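Local coordinates for protein TssK C (Escherichia coli, PDB 5M2Y) that probably helps build the baseplate of the type VI secretion system, with this C-terminal domain probably taking part in docking to the membrane complex, at residues 13-18 with 119-124; 42-47 with 72-77; 48-53 with 115-120; 54-59 with 65-70; 80-85 with 123-128. All coordinates share one frame; numbering follows the deposited sequence. Where two conformers were deposited one is given.

Contact 1: 13-18 with 119-124; sequences VMWEGA and DVKLEL
Leu122 packs over one face of the Trp15 indole, and this is the dense, buried part of the contact. Leu122 CD2 sits 3.9 Å from the centroid of the five-membered ring of Trp15, only 14° off the ring normal, a well-centred CH-pi contact. Leu122 CB follows over the middle of the indole, 3.9 Å above the Trp15 plane, and farther out over that face comes backbone, with Leu122 N 3.5 Å from Trp15 CH2. At the ring edge the packing is polar: Val120 O lies in the plane of the indole, 3.3 Å from Trp15 CZ2. The indole is fixed in rotation by its own N-H as well, since NE1 bonds to the hydroxyl of Thr113.

The looser, partly exposed side belongs to Lys121. Its CB starts off away from Trp15, but the chain bends at chi2 (53°) and comes back, crossing the indole at about a right angle. CD packs 3.6 Å from Trp15 CH2, while NZ approaches CZ3 obliquely. The ammonium ends in a 2.8 Å hydrogen bond from Lys121 NZ to Leu122 O, so the lysine is folded back on its own strand as it borders the ring.

In the antiparallel sheet, strand 3-11 runs between 14-18 and 121-128, so Trp15 reaches a strand that is not its direct partner; its own backbone pairs with Phe111 of strand 108-112. Leu122 also touches Leu8 of strand 3-11, and Val120 leans on Val34 of strand 28-35.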
# COMPACT_ATOMS: atom_id res chain seq x y z
N VAL A 13 5.27 3.34 -13.09
CA VAL A 13 5.63 3.66 -11.71
C VAL A 13 4.43 3.66 -10.75
O VAL A 13 4.63 3.74 -9.54
CB VAL A 13 6.45 4.98 -11.58
CG1 VAL A 13 7.83 4.84 -12.21
CG2 VAL A 13 5.70 6.17 -12.16
N MET A 14 3.20 3.59 -11.28
CA MET A 14 1.99 3.61 -10.45
C MET A 14 1.35 2.25 -10.26
O MET A 14 1.30 1.45 -11.19
CB MET A 14 0.95 4.59 -11.00
CG MET A 14 1.40 6.05 -11.06
SD MET A 14 1.97 6.73 -9.48
CE MET A 14 0.50 6.65 -8.46
N TRP A 15 0.86 2.00 -9.05
CA TRP A 15 0.16 0.77 -8.69
C TRP A 15 -1.22 1.18 -8.22
O TRP A 15 -1.33 2.05 -7.37
CB TRP A 15 0.88 0.04 -7.57
CG TRP A 15 2.27 -0.42 -7.93
CD1 TRP A 15 3.42 0.31 -7.91
CD2 TRP A 15 2.65 -1.75 -8.30
NE1 TRP A 15 4.49 -0.45 -8.29
CE2 TRP A 15 4.05 -1.73 -8.53
CE3 TRP A 15 1.96 -2.95 -8.47
CZ2 TRP A 15 4.76 -2.87 -8.89
CZ3 TRP A 15 2.66 -4.07 -8.85
CH2 TRP A 15 4.05 -4.03 -9.06
N GLU A 16 -2.27 0.60 -8.79
CA GLU A 16 -3.64 0.97 -8.41
C GLU A 16 -4.43 -0.24 -7.96
O GLU A 16 -4.41 -1.26 -8.63
CB GLU A 16 -4.35 1.70 -9.56
CG GLU A 16 -5.71 2.24 -9.20
CD GLU A 16 -6.33 3.19 -10.22
OE1 GLU A 16 -5.59 3.91 -10.92
OE2 GLU A 16 -7.57 3.26 -10.25
N GLY A 17 -5.14 -0.08 -6.85
CA GLY A 17 -5.99 -1.11 -6.27
C GLY A 17 -7.41 -0.62 -6.10
O GLY A 17 -7.63 0.53 -5.75
N ALA A 18 -8.39 -1.50 -6.38
CA ALA A 18 -9.81 -1.18 -6.23
C ALA A 18 -10.24 -1.55 -4.81
O ALA A 18 -9.90 -2.63 -4.33
CB ALA A 18 -10.65 -1.95 -7.25
N ASP A 119 13.45 -3.42 -9.81
CA ASP A 119 12.40 -4.29 -10.31
C ASP A 119 11.44 -4.60 -9.14
O ASP A 119 11.40 -5.73 -8.66
CB ASP A 119 13.02 -5.58 -10.89
CG ASP A 119 12.15 -6.27 -11.92
OD1 ASP A 119 10.92 -6.27 -11.75
OD2 ASP A 119 12.72 -6.84 -12.87
N VAL A 120 10.62 -3.61 -8.75
CA VAL A 120 9.73 -3.72 -7.60
C VAL A 120 8.38 -4.41 -7.93
O VAL A 120 7.81 -4.24 -9.01
CB VAL A 120 9.55 -2.35 -6.89
CG1 VAL A 120 8.74 -1.39 -7.75
CG2 VAL A 120 8.95 -2.49 -5.49
N LYS A 121 7.91 -5.23 -6.99
CA LYS A 121 6.60 -5.86 -7.05
C LYS A 121 5.91 -5.68 -5.71
O LYS A 121 6.50 -5.93 -4.66
CB LYS A 121 6.65 -7.33 -7.54
CG LYS A 121 5.34 -8.14 -7.50
CD LYS A 121 4.14 -7.51 -8.19
CE LYS A 121 2.87 -8.20 -7.76
NZ LYS A 121 1.66 -7.38 -7.99
N LEU A 122 4.68 -5.17 -5.77
CA LEU A 122 3.84 -4.87 -4.62
C LEU A 122 2.59 -5.74 -4.56
O LEU A 122 1.96 -5.99 -5.58
CB LEU A 122 3.34 -3.43 -4.71
CG LEU A 122 4.19 -2.27 -4.21
CD1 LEU A 122 5.59 -2.24 -4.76
CD2 LEU A 122 3.42 -0.96 -4.35
N GLU A 123 2.20 -6.12 -3.35
CA GLU A 123 0.95 -6.81 -3.09
C GLU A 123 0.31 -6.11 -1.89
O GLU A 123 1.03 -5.74 -0.96
CB GLU A 123 1.15 -8.31 -2.86
CG GLU A 123 1.56 -9.04 -4.13
CD GLU A 123 1.56 -10.57 -4.04
OE1 GLU A 123 1.61 -11.11 -2.92
OE2 GLU A 123 1.52 -11.21 -5.11
N LEU A 124 -1.01 -5.84 -1.94
CA LEU A 124 -1.71 -5.15 -0.86
C LEU A 124 -2.71 -6.10 -0.24
O LEU A 124 -3.44 -6.79 -0.94
CB LEU A 124 -2.42 -3.89 -1.40
CG LEU A 124 -3.25 -3.05 -0.42
CD1 LEU A 124 -2.37 -2.34 0.60
CD2 LEU A 124 -4.08 -2.03 -1.17

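Contact 2: 42-47 with 72-77; sequences ELQTKF and IRPVTH
Phe47 and Gln44 face Ile72 and Pro74 where helix 40-50 packs on strand 70-75, an outermost strand of the antiparallel sheet. The match is one of periodicity: two helix residues three apart, on one side of the helix, meet two strand residues two apart, on one side of the strand.

Phe47 has CG anti to the backbone N (chi1 -172°), which swings the ring toward the sheet although its CB does not point there. The ring and Ile72 cross at about a right angle. Ile72 offers its short branch: CG2 lies 4.0 Å from Phe47 CD2 and approaches the ring obliquely. The longer branch, with CG1 beside the backbone N, carries CD1 toward Cys51. Phe47 is further lined by the ring of Phe91, tilted about 35° to it, and by Leu32 and Val34 of strand 28-35, so this end of the contact belongs to the hydrophobic interior.

The outer end is shallower. Gln44 is extended beyond CG; the chain crosses Pro74 at about a right angle, and one methylene, CG, rather than the amide does most of the touching. On a different side of the helix, Lys46 and Glu42, one turn apart, form a salt bridge with Lys46 NZ 2.8 Å from Glu42 OE2, approaching that oxygen on its anti side. Gln44 CG comes to 3.7 Å from Pro74 CB, and the amide nitrogen NE2 stands beside that same Pro74 CB at 4.2 Å.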
# COMPACT_ATOMS: atom_id res chain seq x y z
N GLU A 42 18.16 -2.58 2.63
CA GLU A 42 18.10 -1.27 1.97
C GLU A 42 16.66 -0.94 1.63
O GLU A 42 16.24 0.21 1.81
CB GLU A 42 18.94 -1.31 0.71
CG GLU A 42 19.66 -0.02 0.43
CD GLU A 42 20.43 -0.11 -0.88
OE1 GLU A 42 21.10 -1.13 -1.07
OE2 GLU A 42 20.28 0.80 -1.72
N LEU A 43 15.89 -1.94 1.16
CA LEU A 43 14.47 -1.77 0.84
C LEU A 43 13.70 -1.40 2.11
O LEU A 43 12.88 -0.49 2.08
CB LEU A 43 13.91 -3.05 0.19
CG LEU A 43 12.45 -3.03 -0.23
CD1 LEU A 43 12.25 -2.18 -1.44
CD2 LEU A 43 11.97 -4.44 -0.54
N GLN A 44 14.00 -2.06 3.24
CA GLN A 44 13.35 -1.80 4.52
C GLN A 44 13.53 -0.36 4.96
O GLN A 44 12.58 0.26 5.45
CB GLN A 44 13.92 -2.71 5.60
CG GLN A 44 13.11 -2.72 6.87
CD GLN A 44 13.68 -3.67 7.89
OE1 GLN A 44 14.89 -3.72 8.14
NE2 GLN A 44 12.77 -4.40 8.54
N THR A 45 14.77 0.12 4.83
CA THR A 45 15.22 1.45 5.19
C THR A 45 14.61 2.55 4.29
O THR A 45 14.11 3.54 4.82
CB THR A 45 16.76 1.45 5.15
OG1 THR A 45 17.25 0.57 6.16
CG2 THR A 45 17.37 2.83 5.30
N LYS A 46 14.65 2.37 2.96
CA LYS A 46 14.30 3.34 1.93
C LYS A 46 12.86 3.32 1.42
O LYS A 46 12.34 4.39 1.10
CB LYS A 46 15.26 3.19 0.75
CG LYS A 46 16.71 3.51 1.10
CD LYS A 46 17.55 3.48 -0.15
CE LYS A 46 19.02 3.70 0.09
NZ LYS A 46 19.76 3.54 -1.18
N PHE A 47 12.23 2.13 1.32
CA PHE A 47 10.85 2.02 0.83
C PHE A 47 9.86 2.99 1.53
O PHE A 47 9.11 3.64 0.81
CB PHE A 47 10.33 0.58 0.87
CG PHE A 47 8.99 0.39 0.20
CD1 PHE A 47 8.89 0.23 -1.18
CD2 PHE A 47 7.82 0.37 0.95
CE1 PHE A 47 7.64 0.07 -1.80
CE2 PHE A 47 6.58 0.21 0.33
CZ PHE A 47 6.50 0.05 -1.04
N ILE A 72 4.25 4.85 6.02
CA ILE A 72 4.62 3.48 5.71
C ILE A 72 5.61 3.05 6.78
O ILE A 72 6.65 3.67 6.94
CB ILE A 72 5.16 3.36 4.27
CG1 ILE A 72 4.05 3.72 3.25
CG2 ILE A 72 5.72 1.96 4.01
CD1 ILE A 72 4.51 3.88 1.80
N ARG A 73 5.26 2.02 7.54
CA ARG A 73 6.14 1.54 8.61
C ARG A 73 6.59 0.11 8.36
O ARG A 73 5.75 -0.76 8.15
CB ARG A 73 5.45 1.60 9.97
CG ARG A 73 4.88 2.93 10.34
CD ARG A 73 4.57 3.01 11.82
NE ARG A 73 3.83 4.22 12.17
CZ ARG A 73 4.42 5.36 12.50
NH1 ARG A 73 5.73 5.46 12.56
NH2 ARG A 73 3.66 6.42 12.79
N PRO A 74 7.92 -0.17 8.43
CA PRO A 74 8.36 -1.55 8.27
C PRO A 74 7.88 -2.38 9.46
O PRO A 74 7.87 -1.89 10.59
CB PRO A 74 9.88 -1.44 8.20
CG PRO A 74 10.20 -0.22 8.95
CD PRO A 74 9.06 0.73 8.69
N VAL A 75 7.41 -3.59 9.19
CA VAL A 75 6.91 -4.49 10.23
C VAL A 75 7.68 -5.81 10.17
O VAL A 75 8.21 -6.18 9.11
CB VAL A 75 5.38 -4.72 10.18
CG1 VAL A 75 4.60 -3.44 10.46
CG2 VAL A 75 4.96 -5.31 8.84
N THR A 76 7.74 -6.51 11.30
CA THR A 76 8.40 -7.81 11.37
C THR A 76 7.57 -8.86 10.62
O THR A 76 8.13 -9.72 9.94
CB THR A 76 8.65 -8.22 12.82
OG1 THR A 76 7.42 -8.21 13.53
CG2 THR A 76 9.63 -7.30 13.54
N HIS A 77 6.22 -8.75 10.72
CA HIS A 77 5.26 -9.65 10.08
C HIS A 77 3.87 -9.04 10.06
O HIS A 77 3.55 -8.18 10.88
CB HIS A 77 5.21 -11.01 10.79
CG HIS A 77 4.98 -10.95 12.27
ND1 HIS A 77 3.96 -11.64 12.87
CD2 HIS A 77 5.69 -10.31 13.22
CE1 HIS A 77 4.06 -11.39 14.17
NE2 HIS A 77 5.10 -10.60 14.42

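Contact 3: 48-53 with 115-120; sequences PQLCKA and ASLGDV
Leu50 of helix 40-50 meets Leu117 and Ser116 in the short 3-10 turn 115-117. Take its side chain from the root. CB points toward the turn and rests beside Leu117 CD1 at 4.1 Å. CG stands anti to the carbonyl carbon (chi1 -70°), which carries both methyls forward to the turn. CD1 makes the tightest touch, 3.6 Å from Leu117 CD2, with Leu117 CG and Ser116 OG a little farther away, so it presses against the leucine fork. The other methyl, CD2, turns to the outer side and lies 3.8 Å from Ser116 OG, a plain van der Waals neighbour. The two leucines slide past each other in opposite directions, each laying its branches along the other.

Leu117 is buried and Ser116 exposed, so the contact grades from the interior to the surface. A backbone bond from Gly118 N to Ala115 O, 3.0 Å long, closes the turn.

Leu50 also touches Pro114, just ahead of the turn. Leu117 continues inward onto Leu43 and Phe47, so the turn, in the connection from strand 108-112 to strand 121-128, lies along helix 40-50 from Leu43 to Leu50.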
# COMPACT_ATOMS: atom_id res chain seq x y z
N PRO A 48 9.88 3.17 2.88
CA PRO A 48 8.92 4.12 3.50
C PRO A 48 9.06 5.57 3.04
O PRO A 48 8.11 6.34 3.16
CB PRO A 48 9.23 3.99 5.00
CG PRO A 48 9.81 2.61 5.14
CD PRO A 48 10.65 2.46 3.92
N GLN A 49 10.24 5.95 2.52
CA GLN A 49 10.50 7.30 2.00
C GLN A 49 10.37 7.40 0.50
O GLN A 49 10.09 8.47 -0.01
CB GLN A 49 11.86 7.80 2.46
CG GLN A 49 11.86 8.12 3.94
CD GLN A 49 13.07 8.88 4.40
OE1 GLN A 49 14.16 8.33 4.45
NE2 GLN A 49 12.88 10.14 4.78
N LEU A 50 10.57 6.29 -0.22
CA LEU A 50 10.47 6.26 -1.68
C LEU A 50 9.05 6.04 -2.18
O LEU A 50 8.65 6.69 -3.14
CB LEU A 50 11.41 5.21 -2.28
CG LEU A 50 12.90 5.53 -2.18
CD1 LEU A 50 13.73 4.34 -2.53
CD2 LEU A 50 13.28 6.70 -3.08
N CYS A 51 8.30 5.14 -1.54
CA CYS A 51 6.93 4.86 -1.94
C CYS A 51 6.02 5.96 -1.44
O CYS A 51 6.07 6.30 -0.26
CB CYS A 51 6.48 3.48 -1.44
SG CYS A 51 4.80 3.04 -1.92
N LYS A 52 5.18 6.48 -2.33
CA LYS A 52 4.25 7.55 -1.98
C LYS A 52 2.84 7.17 -2.37
O LYS A 52 2.60 6.72 -3.48
CB LYS A 52 4.65 8.86 -2.68
CG LYS A 52 6.05 9.34 -2.36
CD LYS A 52 6.08 10.25 -1.13
CE LYS A 52 7.54 10.66 -1.04
NZ LYS A 52 8.14 10.63 0.30
N ALA A 53 1.89 7.38 -1.45
CA ALA A 53 0.49 7.14 -1.74
C ALA A 53 -0.03 8.32 -2.57
O ALA A 53 0.28 9.48 -2.28
CB ALA A 53 -0.30 7.04 -0.45
N ALA A 115 11.67 4.38 -10.02
CA ALA A 115 12.55 3.43 -10.71
C ALA A 115 13.81 3.06 -9.90
O ALA A 115 14.37 1.99 -10.12
CB ALA A 115 12.94 3.98 -12.06
N SER A 116 14.20 3.91 -8.93
CA SER A 116 15.35 3.68 -8.04
C SER A 116 15.14 2.43 -7.17
O SER A 116 16.11 1.81 -6.76
CB SER A 116 15.59 4.88 -7.15
OG SER A 116 14.52 5.07 -6.24
N LEU A 117 13.87 2.06 -6.92
CA LEU A 117 13.53 0.86 -6.16
C LEU A 117 13.86 -0.39 -6.93
O LEU A 117 13.89 -1.43 -6.34
CB LEU A 117 12.05 0.85 -5.73
CG LEU A 117 11.68 1.70 -4.50
CD1 LEU A 117 10.19 1.83 -4.35
CD2 LEU A 117 12.26 1.12 -3.23
N GLY A 118 14.16 -0.27 -8.22
CA GLY A 118 14.50 -1.39 -9.07
C GLY A 118 13.28 -2.11 -9.60
O GLY A 118 12.22 -1.52 -9.73
N ASP A 119 13.45 -3.42 -9.81
CA ASP A 119 12.40 -4.29 -10.31
C ASP A 119 11.44 -4.60 -9.14
O ASP A 119 11.40 -5.73 -8.66
CB ASP A 119 13.02 -5.58 -10.89
CG ASP A 119 12.15 -6.27 -11.92
OD1 ASP A 119 10.92 -6.27 -11.75
OD2 ASP A 119 12.72 -6.84 -12.87
N VAL A 120 10.62 -3.61 -8.75
CA VAL A 120 9.73 -3.72 -7.60
C VAL A 120 8.38 -4.41 -7.93
O VAL A 120 7.81 -4.24 -9.01
CB VAL A 120 9.55 -2.35 -6.89
CG1 VAL A 120 8.74 -1.39 -7.75
CG2 VAL A 120 8.95 -2.49 -5.49

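Contact 4: 54-59 with 65-70; sequences GSPDDV and VALSGV
Val65 and Asp58 both place a branch opposite the backbone N: chi1 is 178° for Val65 CG1 and -167° for Asp58 CG, and the two side chains meet at about a right angle. The carboxylate spreads over the valine fork, with OD2 3.4 Å from Val65 CG2 and OD1 nearer CG1. The same OD2 is held by the hydroxyl of Ser60. Leu67 likewise has CG anti to its backbone N, which sends its fork to Pro56: CD1 is 3.9 Å from Pro56 CD, the leucine crossing the proline ring. Its CB lies over the backbone, 3.4 Å from Gly54 O.

Between these two pairs the backbones join. Ser55 N donates to Val65 O at 2.8 Å, a nearly straight bond of 164° at the hydrogen. With the bond between Leu67 N and Ala53 O, it brackets Gly54 and Ala66 as a non-hydrogen-bonded pair in a single antiparallel bridge, their CA atoms 4.2 Å apart. This bridge closes the neck of the long loop that joins strand 52-54 to strand 70-75, the outermost strands of the antiparallel sheet.

Beyond the neck, Ser55 turns its hydroxyl forward along its own segment, where OG receives a weak bond from Asp57 N at 3.4 Å. Pro56 and Leu67 both continue onto Met103 of helix 97-106, so the apolar side of the loop is tucked under that helix, while Asp58 and Val65 lie toward the surface. Pro56 O is held by the guanidinium of Arg108.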
# COMPACT_ATOMS: atom_id res chain seq x y z
N GLY A 54 -0.75 8.00 -3.62
CA GLY A 54 -1.33 8.99 -4.51
C GLY A 54 -2.72 9.36 -4.08
O GLY A 54 -3.37 8.63 -3.33
N SER A 55 -3.17 10.52 -4.51
CA SER A 55 -4.48 10.97 -4.15
C SER A 55 -5.50 10.13 -4.88
O SER A 55 -5.43 10.01 -6.05
CB SER A 55 -4.67 12.40 -4.59
OG SER A 55 -5.94 12.86 -4.25
N PRO A 56 -6.44 9.57 -4.13
CA PRO A 56 -7.48 8.75 -4.73
C PRO A 56 -8.65 9.61 -5.26
O PRO A 56 -9.47 9.09 -5.96
CB PRO A 56 -7.99 7.91 -3.57
CG PRO A 56 -7.71 8.69 -2.38
CD PRO A 56 -6.55 9.57 -2.67
N ASP A 57 -8.68 10.88 -4.91
CA ASP A 57 -9.79 11.73 -5.28
C ASP A 57 -9.50 13.13 -5.76
O ASP A 57 -10.39 13.94 -5.77
CB ASP A 57 -10.73 11.83 -4.08
CG ASP A 57 -10.05 12.41 -2.83
OD1 ASP A 57 -8.91 12.80 -2.93
OD2 ASP A 57 -10.69 12.49 -1.78
N ASP A 58 -8.29 13.42 -6.16
CA ASP A 58 -7.98 14.75 -6.61
C ASP A 58 -8.67 15.06 -7.93
O ASP A 58 -8.71 14.24 -8.80
CB ASP A 58 -6.50 15.00 -6.72
CG ASP A 58 -6.18 16.46 -6.87
OD1 ASP A 58 -6.29 17.21 -5.91
OD2 ASP A 58 -5.84 16.81 -7.97
N VAL A 59 -9.22 16.26 -8.00
CA VAL A 59 -9.91 16.74 -9.16
C VAL A 59 -9.24 17.95 -9.81
O VAL A 59 -9.80 18.57 -10.68
CB VAL A 59 -11.40 17.00 -8.85
CG1 VAL A 59 -12.09 15.70 -8.55
CG2 VAL A 59 -11.56 17.92 -7.66
N VAL A 65 -0.76 14.15 -7.82
CA VAL A 65 -1.13 14.65 -6.48
C VAL A 65 -1.01 13.51 -5.46
O VAL A 65 -1.46 12.40 -5.74
CB VAL A 65 -2.50 15.36 -6.45
CG1 VAL A 65 -2.85 15.83 -5.04
CG2 VAL A 65 -2.50 16.56 -7.39
N ALA A 66 -0.37 13.78 -4.32
CA ALA A 66 -0.15 12.80 -3.26
C ALA A 66 -1.23 12.87 -2.21
O ALA A 66 -1.85 13.91 -2.01
CB ALA A 66 1.20 13.03 -2.61
N LEU A 67 -1.45 11.74 -1.52
CA LEU A 67 -2.39 11.66 -0.42
C LEU A 67 -1.57 11.80 0.86
O LEU A 67 -0.69 10.98 1.11
CB LEU A 67 -3.17 10.33 -0.43
CG LEU A 67 -4.13 10.09 0.76
CD1 LEU A 67 -5.31 11.06 0.75
CD2 LEU A 67 -4.61 8.67 0.78
N SER A 68 -1.83 12.85 1.63
CA SER A 68 -1.11 13.05 2.88
C SER A 68 -1.75 12.18 3.98
O SER A 68 -2.87 11.70 3.82
CB SER A 68 -1.09 14.52 3.27
OG SER A 68 -2.38 14.98 3.62
N GLY A 69 -1.01 11.96 5.06
CA GLY A 69 -1.46 11.17 6.20
C GLY A 69 -1.25 9.67 6.04
O GLY A 69 -1.92 8.88 6.71
N VAL A 70 -0.32 9.28 5.15
CA VAL A 70 0.02 7.89 4.92
C VAL A 70 1.46 7.70 5.40
O VAL A 70 2.37 8.32 4.86
CB VAL A 70 -0.17 7.46 3.45
CG1 VAL A 70 0.16 5.99 3.25
CG2 VAL A 70 -1.57 7.78 2.96

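Contact 5: 80-85 with 123-128; sequences AAIPLR and ELFAVL
Ile82 lies over the ring of Phe125. Its CG2 is 3.9 Å from Phe125 CD2 and makes an off-centre CH-pi contact, 28° from the ring normal. The tip of the other branch, CD1, rides 4.1 Å above the plane of the Phe125 ring, out toward the rim. Two branches of the isoleucine thus share one aromatic ring, because chi1 (67°) sets CG1 between backbone N and carbonyl carbon, the crowded position, and leaves CG2 beside the N. Pro83 adds CD at 4.2 Å from Phe125 CE2, approaching obliquely. Two residues along each segment, Ala80 CB touches Val127 CG2 at 4.0 Å, a bare methyl-to-methyl meeting.

These residues belong to the irregular loop between strands 70-75 and 89-95, running alongside strand 121-128 of the antiparallel sheet in the opposite direction. Glu123, Phe125 and Val127 alternate along that strand and all point to the loop, whereas Leu124 and Ala126 between them do not.

A polar link closes the Glu123 end. One water, lying in the guanidinium plane, accepts from Arg85 NH2 at 3.1 Å and donates to Glu123 OE2 at 2.7 Å, so it bridges the two side chains, whose charged groups do not touch directly. Arg85 NH1 bonds to Leu84 O at 3.0 Å, steadying the guanidinium from its own segment.

In the next shell, the ring of Phe5 from strand 3-11 meets Phe125 edge-to-face, Tyr90 of strand 89-95 supports Ile82 and Arg85, and Arg35 comes near Glu123 in a long, weak ion pair.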
# COMPACT_ATOMS: atom_id res chain seq x y z
N ALA A 80 -1.56 -11.92 10.35
CA ALA A 80 -2.52 -12.80 9.69
C ALA A 80 -1.81 -13.81 8.82
O ALA A 80 -0.65 -13.59 8.44
CB ALA A 80 -3.47 -11.97 8.84
N ALA A 81 -2.50 -14.92 8.48
CA ALA A 81 -1.97 -15.99 7.65
C ALA A 81 -1.98 -15.57 6.19
O ALA A 81 -3.05 -15.45 5.58
CB ALA A 81 -2.77 -17.27 7.86
N ILE A 82 -0.79 -15.30 5.65
CA ILE A 82 -0.60 -14.86 4.27
C ILE A 82 0.53 -15.67 3.60
O ILE A 82 1.38 -16.23 4.31
CB ILE A 82 -0.35 -13.33 4.17
CG1 ILE A 82 0.99 -12.92 4.79
CG2 ILE A 82 -1.51 -12.51 4.74
CD1 ILE A 82 1.61 -11.70 4.18
N PRO A 83 0.56 -15.74 2.24
CA PRO A 83 1.65 -16.47 1.56
C PRO A 83 3.03 -15.97 1.99
O PRO A 83 3.26 -14.76 2.03
CB PRO A 83 1.38 -16.19 0.09
CG PRO A 83 -0.09 -15.97 0.02
CD PRO A 83 -0.41 -15.21 1.27
N LEU A 84 3.90 -16.92 2.37
CA LEU A 84 5.26 -16.62 2.86
C LEU A 84 6.21 -16.33 1.73
O LEU A 84 6.15 -16.96 0.68
CB LEU A 84 5.81 -17.80 3.68
CG LEU A 84 5.10 -18.21 4.97
CD1 LEU A 84 5.80 -19.39 5.58
CD2 LEU A 84 5.12 -17.10 6.01
N ARG A 85 7.10 -15.37 1.96
CA ARG A 85 8.13 -14.97 1.01
C ARG A 85 9.35 -14.62 1.82
O ARG A 85 9.36 -13.60 2.50
CB ARG A 85 7.70 -13.76 0.18
CG ARG A 85 6.48 -13.91 -0.68
CD ARG A 85 6.74 -14.71 -1.94
NE ARG A 85 5.55 -14.71 -2.78
CZ ARG A 85 4.58 -15.61 -2.72
NH1 ARG A 85 4.66 -16.62 -1.86
NH2 ARG A 85 3.54 -15.52 -3.52
N GLU A 123 2.20 -6.12 -3.35
CA GLU A 123 0.95 -6.81 -3.09
C GLU A 123 0.31 -6.11 -1.89
O GLU A 123 1.03 -5.74 -0.96
CB GLU A 123 1.15 -8.31 -2.86
CG GLU A 123 1.56 -9.04 -4.13
CD GLU A 123 1.56 -10.57 -4.04
OE1 GLU A 123 1.61 -11.11 -2.92
OE2 GLU A 123 1.52 -11.21 -5.11
N LEU A 124 -1.01 -5.84 -1.94
CA LEU A 124 -1.71 -5.15 -0.86
C LEU A 124 -2.71 -6.10 -0.24
O LEU A 124 -3.44 -6.79 -0.94
CB LEU A 124 -2.42 -3.89 -1.40
CG LEU A 124 -3.25 -3.05 -0.42
CD1 LEU A 124 -2.37 -2.34 0.60
CD2 LEU A 124 -4.08 -2.03 -1.17
N PHE A 125 -2.65 -6.19 1.11
CA PHE A 125 -3.52 -7.01 1.95
C PHE A 125 -4.22 -6.11 2.97
O PHE A 125 -3.62 -5.17 3.49
CB PHE A 125 -2.70 -8.03 2.75
CG PHE A 125 -1.93 -9.06 1.97
CD1 PHE A 125 -0.64 -8.82 1.54
CD2 PHE A 125 -2.49 -10.31 1.70
CE1 PHE A 125 0.07 -9.78 0.81
CE2 PHE A 125 -1.78 -11.27 0.99
CZ PHE A 125 -0.50 -11.00 0.55
N ALA A 126 -5.49 -6.41 3.27
CA ALA A 126 -6.25 -5.75 4.32
C ALA A 126 -6.66 -6.82 5.31
O ALA A 126 -7.06 -7.92 4.92
CB ALA A 126 -7.48 -5.05 3.75
N VAL A 127 -6.50 -6.50 6.57
CA VAL A 127 -6.88 -7.40 7.62
C VAL A 127 -8.13 -6.80 8.21
O VAL A 127 -8.12 -5.71 8.64
CB VAL A 127 -5.79 -7.57 8.65
CG1 VAL A 127 -6.26 -8.41 9.82
CG2 VAL A 127 -4.60 -8.22 8.02
N LEU A 128 -9.23 -7.53 8.15
CA LEU A 128 -10.47 -7.03 8.68
C LEU A 128 -10.49 -7.01 10.20
O LEU A 128 -10.10 -7.95 10.83
CB LEU A 128 -11.65 -7.82 8.12
CG LEU A 128 -11.71 -7.89 6.62
CD1 LEU A 128 -12.84 -8.71 6.07
CD2 LEU A 128 -11.71 -6.51 6.00
O HOH W 1 3.30 -13.24 -5.58

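Contacts 1, 2, 3 and 5 reach the same antiparallel sheet; contact 4 lies in the loop joining its two outermost strands. Contacts 1 and 5 share strand 121-128, with centres about 14 Å apart; contacts 1 and 3 overlap at Asp119 and Val120, about 10 Å apart. Contacts 2 and 3 both use helix 40-50 and touch directly. Contact 4 is nested along the chain inside the loops closed by contacts 1, 2 and 3, whereas contacts 2 and 3 cross. Contacts 4 and 5, with centres about 24 Å apart, lie on opposite sides of the chain's centre. Together they tie N-terminal and C-terminal strands, a helix and long loops into one compact domain of TssK.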